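Local atomic coordinates of thioredoxin peroxidase 2 (Plasmodium falciparum, PDB entry 2C0D), a protein that probably reduces hydrogen peroxide and organic hydroperoxides to water and alcohols, as a mitochondrial thioredoxin-dependent 2-Cys peroxiredoxin. Residues Y32-Q37 against E92-S97. Sequence-based numbering, arbitrary orientation.
Sequences YNFTAQ and ELLGIS
Phe34, in the loop leading into strand 35-39, points its ring at Leu94 and Ile96 of strand 91-97. The far end of its ring does the touching. CZ of Phe34 lies 4.3 Å from CD1 of Leu94, and CZ of Phe34 is also 4.3 Å from CD1 of Ile96. Leu94 meets the ring at its edge, close to the ring plane. Ile96 comes in at an oblique angle. Both approaches are at loose van der Waals distance, and all three side chains are buried.

Leu94 and Ile96 are two residues apart on an extended strand, so both side chains leave the same side of it. Gly95 lies between them. In Ile96, CD1 is anti to CA (chi2 168°), which carries it out toward the phenyl ring. In Phe34, CG sits between the backbone N and C (chi1 56°), and this aims CZ at the two methyls. The ring plane is turned nearly perpendicular to the CA-CB-CG plane (chi2 88°).

Beside strand 91-97, and parallel to it, runs strand 58-63. Its Leu61 touches both side chains, and Phe63 also packs on Ile96. On the other side of the contact, Phe34 packs on Val48 and on Ile132 of helix 131-135. Its backbone is hydrogen-bonded to Leu50, just past strand 45-49, and Ala36 continues the pairing with Val48.

The contact lies away from the predicted peroxidatic Cys72. Strand 123-126 pairs with both 35-39 and 91-97 and so lies between them in the sheet. Phe34 links the start of strand 35-39 to a central strand through hydrophobic side chains, within the buried core of the thioredoxin-like fold of peroxiredoxins.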
ATOM      1  N   TYR B  32      -1.915  16.407  -2.014  1.00  9.76           N
ATOM      2  CA  TYR B  32      -1.110  17.498  -2.531  1.00 10.30           C
ATOM      3  C   TYR B  32      -1.548  17.843  -3.941  1.00  9.67           C
ATOM      4  O   TYR B  32      -1.491  17.004  -4.859  1.00  9.20           O
ATOM      5  CB  TYR B  32       0.372  17.091  -2.505  1.00 10.61           C
ATOM      6  CG  TYR B  32       1.294  18.113  -3.172  1.00  8.12           C
ATOM      7  CD1 TYR B  32       1.514  19.380  -2.592  1.00 12.26           C
ATOM      8  CD2 TYR B  32       1.958  17.805  -4.355  1.00  9.07           C
ATOM      9  CE1 TYR B  32       2.371  20.320  -3.190  1.00 12.29           C
ATOM     10  CE2 TYR B  32       2.843  18.759  -4.960  1.00  8.85           C
ATOM     11  CZ  TYR B  32       3.022  20.006  -4.365  1.00 13.31           C
ATOM     12  OH  TYR B  32       3.880  20.960  -4.931  1.00 11.81           O
ATOM     13  N   ASN B  33      -1.974  19.099  -4.114  1.00 11.37           N
ATOM     14  CA  ASN B  33      -2.523  19.570  -5.365  1.00 13.37           C
ATOM     15  C   ASN B  33      -1.419  20.128  -6.259  1.00 15.23           C
ATOM     16  O   ASN B  33      -1.107  21.300  -6.206  1.00 15.73           O
ATOM     17  CB  ASN B  33      -3.549  20.681  -5.058  1.00 13.99           C
ATOM     18  CG  ASN B  33      -4.267  21.194  -6.282  1.00 17.71           C
ATOM     19  OD1 ASN B  33      -4.258  20.579  -7.370  1.00 20.70           O
ATOM     20  ND2 ASN B  33      -4.930  22.365  -6.111  1.00 19.44           N
ATOM     21  N   PHE B  34      -0.867  19.297  -7.119  1.00 15.29           N
ATOM     22  CA  PHE B  34       0.247  19.744  -7.951  1.00 16.02           C
ATOM     23  C   PHE B  34      -0.219  20.391  -9.231  1.00 16.22           C
ATOM     24  O   PHE B  34      -1.364  20.220  -9.651  1.00 16.61           O
ATOM     25  CB  PHE B  34       1.158  18.570  -8.272  1.00 16.08           C
ATOM     26  CG  PHE B  34       0.461  17.409  -8.924  1.00 16.39           C
ATOM     27  CD1 PHE B  34       0.320  17.351 -10.313  1.00 16.92           C
ATOM     28  CD2 PHE B  34      -0.015  16.351  -8.155  1.00 14.89           C
ATOM     29  CE1 PHE B  34      -0.299  16.262 -10.906  1.00 17.33           C
ATOM     30  CE2 PHE B  34      -0.624  15.267  -8.737  1.00 17.54           C
ATOM     31  CZ  PHE B  34      -0.763  15.218 -10.123  1.00 17.19           C
ATOM     32  N   THR B  35       0.694  21.146  -9.848  1.00 17.43           N
ATOM     33  CA  THR B  35       0.535  21.606 -11.222  1.00 18.37           C
ATOM     34  C   THR B  35       1.848  21.251 -11.941  1.00 17.15           C
ATOM     35  O   THR B  35       2.968  21.534 -11.445  1.00 17.75           O
ATOM     36  CB  THR B  35       0.216  23.123 -11.352  1.00 20.19           C
ATOM     37  OG1 THR B  35      -1.016  23.431 -10.676  1.00 25.81           O
ATOM     38  CG2 THR B  35       0.028  23.498 -12.814  1.00 20.40           C
ATOM     39  N   ALA B  36       1.725  20.570 -13.075  1.00 13.68           N
ATOM     40  CA  ALA B  36       2.925  20.099 -13.773  1.00 12.30           C
ATOM     41  C   ALA B  36       2.545  19.937 -15.228  1.00 11.97           C
ATOM     42  O   ALA B  36       1.365  19.831 -15.552  1.00 12.22           O
ATOM     43  CB  ALA B  36       3.406  18.741 -13.207  1.00 12.41           C
ATOM     44  N   GLN B  37       3.534  19.896 -16.098  1.00 10.73           N
ATOM     45  CA  GLN B  37       3.242  19.556 -17.495  1.00 10.95           C
ATOM     46  C   GLN B  37       3.051  18.071 -17.632  1.00 10.24           C
ATOM     47  O   GLN B  37       3.712  17.271 -16.940  1.00  9.25           O
ATOM     48  CB  GLN B  37       4.387  19.994 -18.420  1.00 11.50           C
ATOM     49  CG  GLN B  37       4.582  21.495 -18.471  1.00 15.11           C
ATOM     50  CD  GLN B  37       5.531  21.874 -19.570  1.00 17.99           C
ATOM     51  OE1 GLN B  37       6.644  21.346 -19.632  1.00 18.74           O
ATOM     52  NE2 GLN B  37       5.089  22.748 -20.481  1.00 20.62           N
ATOM     53  N   GLU B  92      -9.271   8.775 -13.384  1.00  9.52           N
ATOM     54  CA  GLU B  92      -8.179   9.299 -14.216  1.00 10.26           C
ATOM     55  C   GLU B  92      -6.848   8.652 -13.785  1.00  9.84           C
ATOM     56  O   GLU B  92      -6.421   8.845 -12.625  1.00 11.05           O
ATOM     57  CB  GLU B  92      -8.098  10.825 -14.047  1.00 10.49           C
ATOM     58  CG  GLU B  92      -7.060  11.484 -15.011  1.00 14.62           C
ATOM     59  CD  GLU B  92      -7.572  11.773 -16.427  1.00 20.07           C
ATOM     60  OE1 GLU B  92      -8.811  11.702 -16.663  1.00 20.98           O
ATOM     61  OE2 GLU B  92      -6.721  12.112 -17.319  1.00 21.93           O
ATOM     62  N   LEU B  93      -6.211   7.899 -14.685  1.00  8.34           N
ATOM     63  CA  LEU B  93      -4.883   7.312 -14.390  1.00  7.83           C
ATOM     64  C   LEU B  93      -3.791   8.310 -14.779  1.00  7.75           C
ATOM     65  O   LEU B  93      -3.736   8.775 -15.946  1.00  8.27           O
ATOM     66  CB  LEU B  93      -4.694   6.008 -15.166  1.00  8.47           C
ATOM     67  CG  LEU B  93      -3.360   5.284 -14.935  1.00  7.42           C
ATOM     68  CD1 LEU B  93      -3.183   4.891 -13.436  1.00 11.23           C
ATOM     69  CD2 LEU B  93      -3.286   4.031 -15.865  1.00  9.83           C
ATOM     70  N   LEU B  94      -2.914   8.644 -13.832  1.00  6.27           N
ATOM     71  CA  LEU B  94      -1.782   9.548 -14.139  1.00  6.75           C
ATOM     72  C   LEU B  94      -0.446   8.870 -13.794  1.00  7.54           C
ATOM     73  O   LEU B  94      -0.203   8.513 -12.613  1.00  8.50           O
ATOM     74  CB  LEU B  94      -1.898  10.844 -13.342  1.00  8.08           C
ATOM     75  CG  LEU B  94      -3.195  11.640 -13.588  1.00  8.76           C
ATOM     76  CD1 LEU B  94      -3.273  12.813 -12.638  1.00 11.63           C
ATOM     77  CD2 LEU B  94      -3.326  12.092 -15.040  1.00  7.37           C
ATOM     78  N   GLY B  95       0.403   8.680 -14.810  1.00  6.31           N
ATOM     79  CA  GLY B  95       1.743   8.151 -14.540  1.00  7.05           C
ATOM     80  C   GLY B  95       2.598   9.340 -14.161  1.00  8.08           C
ATOM     81  O   GLY B  95       2.473  10.444 -14.757  1.00 10.75           O
ATOM     82  N   ILE B  96       3.425   9.191 -13.134  1.00  7.08           N
ATOM     83  CA  ILE B  96       4.264  10.322 -12.714  1.00  5.87           C
ATOM     84  C   ILE B  96       5.731   9.879 -12.534  1.00  6.64           C
ATOM     85  O   ILE B  96       5.985   8.899 -11.843  1.00  5.64           O
ATOM     86  CB  ILE B  96       3.787  10.927 -11.382  1.00  6.31           C
ATOM     87  CG1 ILE B  96       2.305  11.333 -11.458  1.00  6.64           C
ATOM     88  CG2 ILE B  96       4.674  12.134 -11.018  1.00  6.92           C
ATOM     89  CD1 ILE B  96       1.668  11.678 -10.120  1.00  9.23           C
ATOM     90  N   SER B  97       6.684  10.581 -13.146  1.00  5.18           N
ATOM     91  CA  SER B  97       8.127  10.335 -12.857  1.00  5.46           C
ATOM     92  C   SER B  97       8.842  11.686 -12.836  1.00  6.05           C
ATOM     93  O   SER B  97       8.288  12.689 -13.316  1.00  6.83           O
ATOM     94  CB  SER B  97       8.804   9.384 -13.853  1.00  7.59           C
ATOM     95  OG  SER B  97       9.056  10.040 -15.115  1.00  9.41           O
TER